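Local coordinates for protein mercuric reductase (Metallosphaera sedula, PDB 4YWO) that probably reduces mercuric ion to elemental mercury with NADPH, working as an FAD-dependent homodimer of the pyridine nucleotide-disulfide oxidoreductase family, at residues I174-G182 with Y193-Q204; I210-A221 with L351-A359. All coordinates share one frame; numbering follows the deposited sequence.

Contact 1 of 2, residues I174-G182 with Y193-Q204; sequences IDSLAVIGG and YSRMKVEVAILQ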
# COMPACT_ATOMS: atom_id res chain seq x y z
N ILE A 174 0.76 14.82 -31.01
CA ILE A 174 1.85 14.20 -31.75
C ILE A 174 1.65 12.74 -31.95
O ILE A 174 0.89 12.09 -31.19
CB ILE A 174 3.24 14.47 -31.05
CG1 ILE A 174 3.33 13.73 -29.73
CG2 ILE A 174 3.48 15.96 -30.79
CD1 ILE A 174 4.63 13.86 -28.97
N ASP A 175 2.30 12.20 -32.97
CA ASP A 175 2.29 10.75 -33.23
C ASP A 175 3.48 9.94 -32.78
O ASP A 175 3.40 8.71 -32.72
CB ASP A 175 2.17 10.44 -34.73
CG ASP A 175 0.90 11.06 -35.34
OD1 ASP A 175 -0.14 11.21 -34.64
OD2 ASP A 175 0.97 11.40 -36.54
N SER A 176 4.63 10.59 -32.56
CA SER A 176 5.88 9.94 -32.26
C SER A 176 6.67 10.86 -31.37
O SER A 176 6.60 12.06 -31.48
CB SER A 176 6.64 9.46 -33.50
OG SER A 176 6.85 10.63 -34.31
N LEU A 177 7.47 10.27 -30.47
CA LEU A 177 8.25 10.93 -29.45
C LEU A 177 9.57 10.24 -29.24
O LEU A 177 9.62 9.03 -29.05
CB LEU A 177 7.47 11.03 -28.11
CG LEU A 177 8.16 11.75 -27.00
CD1 LEU A 177 8.25 13.25 -27.26
CD2 LEU A 177 7.40 11.56 -25.69
N ALA A 178 10.67 10.98 -29.33
CA ALA A 178 11.97 10.50 -28.93
C ALA A 178 12.33 11.07 -27.58
O ALA A 178 12.42 12.27 -27.38
CB ALA A 178 13.05 10.79 -29.97
N VAL A 179 12.53 10.16 -26.60
CA VAL A 179 12.88 10.53 -25.20
C VAL A 179 14.36 10.36 -24.97
O VAL A 179 14.87 9.26 -25.19
CB VAL A 179 12.07 9.65 -24.16
CG1 VAL A 179 12.52 10.00 -22.77
CG2 VAL A 179 10.62 9.80 -24.41
N ILE A 180 15.06 11.42 -24.65
CA ILE A 180 16.48 11.37 -24.40
C ILE A 180 16.69 11.24 -22.92
O ILE A 180 16.47 12.20 -22.17
CB ILE A 180 17.24 12.58 -24.98
CG1 ILE A 180 17.03 12.63 -26.48
CG2 ILE A 180 18.73 12.43 -24.74
CD1 ILE A 180 17.75 13.84 -27.13
N GLY A 181 17.15 10.04 -22.49
CA GLY A 181 17.33 9.74 -21.10
C GLY A 181 16.70 8.44 -20.70
O GLY A 181 15.92 7.88 -21.41
N GLY A 182 17.05 7.91 -19.54
CA GLY A 182 16.61 6.58 -19.15
C GLY A 182 16.49 6.35 -17.64
O GLY A 182 16.61 5.21 -17.19
N TYR A 193 3.01 8.53 -22.62
CA TYR A 193 2.69 8.86 -24.03
C TYR A 193 2.43 7.64 -24.81
O TYR A 193 1.52 7.63 -25.67
CB TYR A 193 3.85 9.72 -24.61
CG TYR A 193 3.63 11.21 -24.40
CD1 TYR A 193 3.66 11.84 -23.15
CD2 TYR A 193 3.27 12.05 -25.49
CE1 TYR A 193 3.34 13.20 -22.98
CE2 TYR A 193 3.03 13.36 -25.32
CZ TYR A 193 3.05 13.97 -24.10
OH TYR A 193 2.74 15.28 -23.96
N SER A 194 3.10 6.52 -24.53
CA SER A 194 2.74 5.28 -25.25
C SER A 194 1.30 4.86 -25.02
O SER A 194 0.58 4.42 -25.94
CB SER A 194 3.73 4.18 -24.96
OG SER A 194 3.68 3.74 -23.64
N ARG A 195 0.78 5.13 -23.84
CA ARG A 195 -0.62 4.80 -23.45
C ARG A 195 -1.59 5.84 -24.01
O ARG A 195 -2.78 5.85 -23.73
CB ARG A 195 -0.72 4.61 -21.93
CG ARG A 195 -0.03 3.37 -21.47
CD ARG A 195 -0.23 3.19 -19.96
NE ARG A 195 0.23 1.87 -19.52
CZ ARG A 195 -0.12 1.29 -18.34
NH1 ARG A 195 -0.79 1.98 -17.46
NH2 ARG A 195 0.26 0.02 -18.18
N MET A 196 -1.00 6.86 -24.67
CA MET A 196 -1.84 7.83 -25.47
C MET A 196 -1.72 7.64 -26.97
O MET A 196 -1.95 8.63 -27.72
CB MET A 196 -1.57 9.19 -25.05
CG MET A 196 -1.90 9.34 -23.62
SD MET A 196 -1.53 10.90 -22.99
CE MET A 196 -1.95 10.60 -21.21
N LYS A 197 -1.34 6.45 -27.41
CA LYS A 197 -1.20 6.07 -28.78
C LYS A 197 -0.10 6.87 -29.52
O LYS A 197 -0.22 7.20 -30.69
CB LYS A 197 -2.56 6.31 -29.48
CG LYS A 197 -2.97 5.24 -30.43
CD LYS A 197 -4.19 5.74 -31.20
CE LYS A 197 -4.73 4.69 -32.14
NZ LYS A 197 -3.66 3.97 -32.87
N VAL A 198 0.99 7.16 -28.86
CA VAL A 198 2.17 7.86 -29.40
C VAL A 198 3.23 6.77 -29.50
O VAL A 198 3.44 5.98 -28.54
CB VAL A 198 2.66 9.03 -28.51
CG1 VAL A 198 3.95 9.63 -29.02
CG2 VAL A 198 1.55 10.08 -28.33
N GLU A 199 3.94 6.71 -30.61
CA GLU A 199 5.08 5.80 -30.81
C GLU A 199 6.31 6.40 -30.14
O GLU A 199 6.83 7.43 -30.57
CB GLU A 199 5.36 5.64 -32.28
CG GLU A 199 6.55 4.80 -32.65
CD GLU A 199 6.90 5.03 -34.12
OE1 GLU A 199 6.27 4.34 -34.95
OE2 GLU A 199 7.73 5.93 -34.45
N VAL A 200 6.77 5.76 -29.06
CA VAL A 200 7.84 6.34 -28.26
C VAL A 200 9.11 5.51 -28.37
O VAL A 200 9.07 4.28 -28.33
CB VAL A 200 7.42 6.42 -26.76
CG1 VAL A 200 8.54 6.97 -25.89
CG2 VAL A 200 6.14 7.16 -26.53
N ALA A 201 10.21 6.20 -28.48
CA ALA A 201 11.52 5.62 -28.30
C ALA A 201 12.30 6.25 -27.20
O ALA A 201 12.36 7.48 -27.10
CB ALA A 201 12.36 5.72 -29.55
N ILE A 202 12.93 5.43 -26.36
CA ILE A 202 13.83 5.91 -25.31
C ILE A 202 15.25 5.71 -25.78
O ILE A 202 15.60 4.60 -26.18
CB ILE A 202 13.65 5.10 -24.00
CG1 ILE A 202 12.32 5.52 -23.34
CG2 ILE A 202 14.82 5.33 -23.05
CD1 ILE A 202 11.93 4.58 -22.19
N LEU A 203 16.06 6.75 -25.73
CA LEU A 203 17.47 6.71 -26.10
C LEU A 203 18.33 6.96 -24.87
O LEU A 203 18.42 8.09 -24.33
CB LEU A 203 17.73 7.81 -27.14
CG LEU A 203 16.85 7.76 -28.36
CD1 LEU A 203 17.09 9.02 -29.29
CD2 LEU A 203 16.85 6.48 -29.12
N GLN A 204 18.97 5.89 -24.42
CA GLN A 204 19.67 5.85 -23.15
C GLN A 204 21.16 5.60 -23.40
O GLN A 204 21.45 4.59 -24.04
CB GLN A 204 19.07 4.72 -22.32
CG GLN A 204 19.81 4.34 -21.05
CD GLN A 204 19.90 5.36 -19.98
OE1 GLN A 204 19.88 6.59 -20.23
NE2 GLN A 204 20.09 4.91 -18.73
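The ring of Y193 meets two aliphatic ends from 174-182, both obliquely: I174 CD1 lies 4.0 Å from Y193 CE2, and L177 CD2 sits 4.0 Å from Y193 CG, both methyls also lying near CD2. W162 and P170 also pack on Y193, whose OH is hydrogen-bonded to A167 O. The leucine reaches the ring because its CG is anti to the backbone N (chi1 -177°), while its CB rests against V198 CG1. At the far end the flat amide of Q204 lies beside G182, a chain bent at chi2 (64°) bringing its CD to 3.6 Å from G182 CA; its NE2 is hydrogen-bonded to V208 O. Between these ends strands 176-180 and 199-203 run parallel, S176 to I180 paired with E199 to L203. Six backbone hydrogen bonds alternate along the ladder, from E199 N to D175 O at 3.0 Å to G181 N on L203 O, the shortest being V179 N to A201 O at 2.7 Å. L177, V179, V200 and I202 share the sheet face on which helix 184-194 packs, and V179 CG2 meets V200 CG1 at 3.8 Å. A Schellman motif with K197 at C-prime ends that helix. This is a right-handed beta-alpha-beta crossover of the second Rossmann-type domain, by family analogy probably the NADPH-binding one. Nearly straight inner hydrogen bonds set the strand register, whereas the apolar residues settle how the helix lies.

Contact 2 of 2, residues I210-A221 with L351-A359; sequences IPDWEPEASVEA and LARVGLTEA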
# COMPACT_ATOMS: atom_id res chain seq x y z
N ILE A 210 17.71 3.00 -15.72
CA ILE A 210 17.87 3.20 -14.31
C ILE A 210 19.05 2.48 -13.72
O ILE A 210 19.02 1.64 -12.81
CB ILE A 210 16.55 2.88 -13.48
CG1 ILE A 210 16.04 1.50 -13.75
CG2 ILE A 210 15.49 3.94 -13.73
CD1 ILE A 210 14.78 1.13 -12.91
N PRO A 211 20.26 2.90 -14.18
CA PRO A 211 21.45 2.10 -13.79
C PRO A 211 21.90 2.28 -12.40
O PRO A 211 22.72 1.52 -11.93
CB PRO A 211 22.54 2.69 -14.77
CG PRO A 211 22.07 4.04 -15.06
CD PRO A 211 20.57 3.91 -15.20
N ASP A 212 21.35 3.21 -11.64
CA ASP A 212 21.66 3.27 -10.22
C ASP A 212 20.66 2.52 -9.30
O ASP A 212 20.82 2.56 -8.08
CB ASP A 212 21.75 4.71 -9.83
CG ASP A 212 23.01 5.41 -10.51
OD1 ASP A 212 23.97 4.69 -10.89
OD2 ASP A 212 23.06 6.64 -10.67
N TRP A 213 19.72 1.86 -9.89
CA TRP A 213 18.83 0.93 -9.17
C TRP A 213 19.41 -0.47 -9.13
O TRP A 213 20.45 -0.79 -9.77
CB TRP A 213 17.45 0.94 -9.85
CG TRP A 213 16.66 2.17 -9.67
CD1 TRP A 213 17.01 3.43 -10.02
CD2 TRP A 213 15.38 2.27 -9.02
NE1 TRP A 213 16.03 4.33 -9.59
CE2 TRP A 213 14.99 3.60 -9.03
CE3 TRP A 213 14.49 1.33 -8.52
CZ2 TRP A 213 13.76 4.04 -8.44
CZ3 TRP A 213 13.26 1.82 -7.90
CH2 TRP A 213 12.94 3.11 -7.93
N GLU A 214 18.77 -1.35 -8.34
CA GLU A 214 19.19 -2.80 -8.32
C GLU A 214 19.12 -3.33 -9.76
O GLU A 214 18.26 -3.02 -10.58
CB GLU A 214 18.26 -3.65 -7.45
CG GLU A 214 18.43 -3.33 -5.97
CD GLU A 214 19.60 -3.98 -5.31
OE1 GLU A 214 20.42 -4.58 -6.01
OE2 GLU A 214 19.74 -3.88 -4.07
N PRO A 215 20.11 -4.24 -10.10
CA PRO A 215 20.02 -4.89 -11.43
C PRO A 215 18.69 -5.47 -11.85
O PRO A 215 18.23 -5.29 -13.00
CB PRO A 215 21.03 -6.05 -11.31
CG PRO A 215 21.90 -5.70 -10.21
CD PRO A 215 21.21 -4.71 -9.30
N GLU A 216 18.02 -6.14 -10.90
CA GLU A 216 16.71 -6.67 -11.13
C GLU A 216 15.74 -5.54 -11.59
O GLU A 216 14.84 -5.81 -12.42
CB GLU A 216 16.16 -7.39 -9.89
CG GLU A 216 16.94 -8.65 -9.52
CD GLU A 216 18.09 -8.44 -8.59
OE1 GLU A 216 18.64 -7.32 -8.38
OE2 GLU A 216 18.42 -9.49 -8.00
N ALA A 217 15.83 -4.39 -10.99
CA ALA A 217 14.96 -3.28 -11.39
C ALA A 217 15.20 -2.81 -12.82
O ALA A 217 14.27 -2.55 -13.58
CB ALA A 217 15.00 -2.16 -10.38
N SER A 218 16.50 -2.71 -13.21
CA SER A 218 16.81 -2.33 -14.60
C SER A 218 16.21 -3.34 -15.59
O SER A 218 15.69 -2.94 -16.66
CB SER A 218 18.33 -2.28 -14.75
OG SER A 218 18.90 -1.27 -13.96
N VAL A 219 16.29 -4.66 -15.29
CA VAL A 219 15.61 -5.67 -16.12
C VAL A 219 14.13 -5.46 -16.30
O VAL A 219 13.59 -5.47 -17.42
CB VAL A 219 15.90 -7.08 -15.61
CG1 VAL A 219 15.04 -8.12 -16.32
CG2 VAL A 219 17.38 -7.40 -15.67
N GLU A 220 13.45 -5.26 -15.14
CA GLU A 220 12.05 -5.04 -15.14
C GLU A 220 11.66 -3.78 -15.87
O GLU A 220 10.67 -3.76 -16.59
CB GLU A 220 11.41 -5.02 -13.74
CG GLU A 220 11.52 -6.27 -12.88
CD GLU A 220 10.95 -7.53 -13.36
OE1 GLU A 220 10.62 -7.69 -14.57
OE2 GLU A 220 10.78 -8.46 -12.48
N ALA A 221 12.48 -2.70 -15.74
CA ALA A 221 12.21 -1.39 -16.39
C ALA A 221 12.10 -1.60 -17.91
O ALA A 221 11.16 -1.11 -18.57
CB ALA A 221 13.24 -0.38 -16.02
N LEU A 351 7.89 0.90 -9.53
CA LEU A 351 9.23 0.48 -9.04
C LEU A 351 9.43 1.28 -7.80
O LEU A 351 9.21 2.53 -7.81
CB LEU A 351 10.36 0.77 -10.03
CG LEU A 351 10.19 0.08 -11.41
CD1 LEU A 351 9.50 1.02 -12.33
CD2 LEU A 351 11.55 -0.37 -11.95
N ALA A 352 9.92 0.67 -6.72
CA ALA A 352 10.09 1.43 -5.48
C ALA A 352 11.39 1.00 -4.80
O ALA A 352 11.79 -0.17 -4.91
CB ALA A 352 8.97 1.10 -4.56
N ARG A 353 12.00 1.90 -4.07
CA ARG A 353 13.21 1.57 -3.34
C ARG A 353 13.33 2.44 -2.09
O ARG A 353 12.78 3.54 -1.99
CB ARG A 353 14.40 1.84 -4.24
CG ARG A 353 14.60 3.25 -4.65
CD ARG A 353 15.80 3.52 -5.53
NE ARG A 353 17.02 3.33 -4.81
CZ ARG A 353 18.21 3.33 -5.42
NH1 ARG A 353 18.27 3.54 -6.74
NH2 ARG A 353 19.30 3.09 -4.72
N VAL A 354 13.98 1.86 -1.08
CA VAL A 354 14.38 2.65 0.11
C VAL A 354 15.65 2.02 0.67
O VAL A 354 15.78 0.79 0.66
CB VAL A 354 13.23 2.71 1.15
CG1 VAL A 354 12.73 1.37 1.61
CG2 VAL A 354 13.56 3.64 2.33
N GLY A 355 16.60 2.83 1.13
CA GLY A 355 17.79 2.29 1.81
C GLY A 355 18.83 1.86 0.71
O GLY A 355 18.86 2.28 -0.46
N LEU A 356 19.72 0.99 1.18
CA LEU A 356 20.88 0.62 0.40
C LEU A 356 20.56 -0.47 -0.63
O LEU A 356 19.77 -1.42 -0.37
CB LEU A 356 21.90 0.06 1.37
CG LEU A 356 22.37 0.98 2.48
CD1 LEU A 356 23.45 0.23 3.28
CD2 LEU A 356 22.96 2.20 1.90
N THR A 357 21.27 -0.41 -1.73
CA THR A 357 21.28 -1.56 -2.63
C THR A 357 22.17 -2.64 -2.00
O THR A 357 22.93 -2.39 -1.09
CB THR A 357 21.85 -1.23 -4.04
OG1 THR A 357 23.25 -0.84 -3.88
CG2 THR A 357 21.05 -0.17 -4.75
N GLU A 358 22.03 -3.89 -2.47
CA GLU A 358 22.91 -4.95 -2.00
C GLU A 358 24.41 -4.62 -2.23
O GLU A 358 25.23 -4.80 -1.31
CB GLU A 358 22.53 -6.27 -2.67
CG GLU A 358 23.41 -7.39 -2.14
CD GLU A 358 23.09 -8.75 -2.67
OE1 GLU A 358 22.18 -8.89 -3.50
OE2 GLU A 358 23.72 -9.69 -2.14
N ALA A 359 24.74 -4.11 -3.38
CA ALA A 359 26.15 -3.73 -3.69
C ALA A 359 26.61 -2.64 -2.77
O ALA A 359 27.72 -2.71 -2.25
CB ALA A 359 26.28 -3.26 -5.10
O HOH W 1 21.98 3.53 -5.47
O HOH W 2 23.17 -4.26 -5.88
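L351 sends CD2 to I210 CD1, 3.7 Å away, and on to A217 and A221 of helix 215-227, while its CB touches W213 CZ3. At A352 the backbone takes over, its N lying in plane at the edge of the indole. R353 then crosses the ring face opposite I210: its CD stands 3.5 Å from the centroid of the six-membered ring, and the guanidinium makes a cation-pi contact with the five-membered ring, its plane turned 73° from the indole. A bend at chi3 (-68°) carries NH1 over the pyrrole side and on to D212 O, a 3.0 Å hydrogen bond that arrives above the carbonyl plane. A water held by R353 NH2 donates to the same oxygen. T357, N-cap of helix 358-362, lays CB 3.4 Å from E214 OE2. The next amide, E358 N, gives that oxygen a hydrogen bond of 2.8 Å on its syn side, and a second water joins E214 OE1 to A359 N. Cation-pi and CH-pi contacts thus tie the turn before helix 215-227 to strand 350-355, while the E214 carboxylate, salt-bridged to K392, sits at the N-terminal end of helix 358-362, whose dipole would be expected to favour its negative charge.

Overall arrangement
From the N terminus, contact 1 closes first: strand 176-180 leads through helix 184-194 into strand 199-203, a short local loop inside the four-stranded parallel sheet. The chain then leaves that sheet for 210-221, and contact 2 closes a much longer loop, its partner 351-359 arriving about 130 residues later. The two are in series, neither crossing nor enclosing the other, with centres about 23 Å apart. They nonetheless meet where the first ends and the second begins: G182 O probably accepts a hydrogen bond from I210 N, and Q204 packs on P211. Contact 1 thus joins the two central strands of the Rossmann-type sheet, whereas contact 2 ties the segment following it to the C-terminal dimerisation domain.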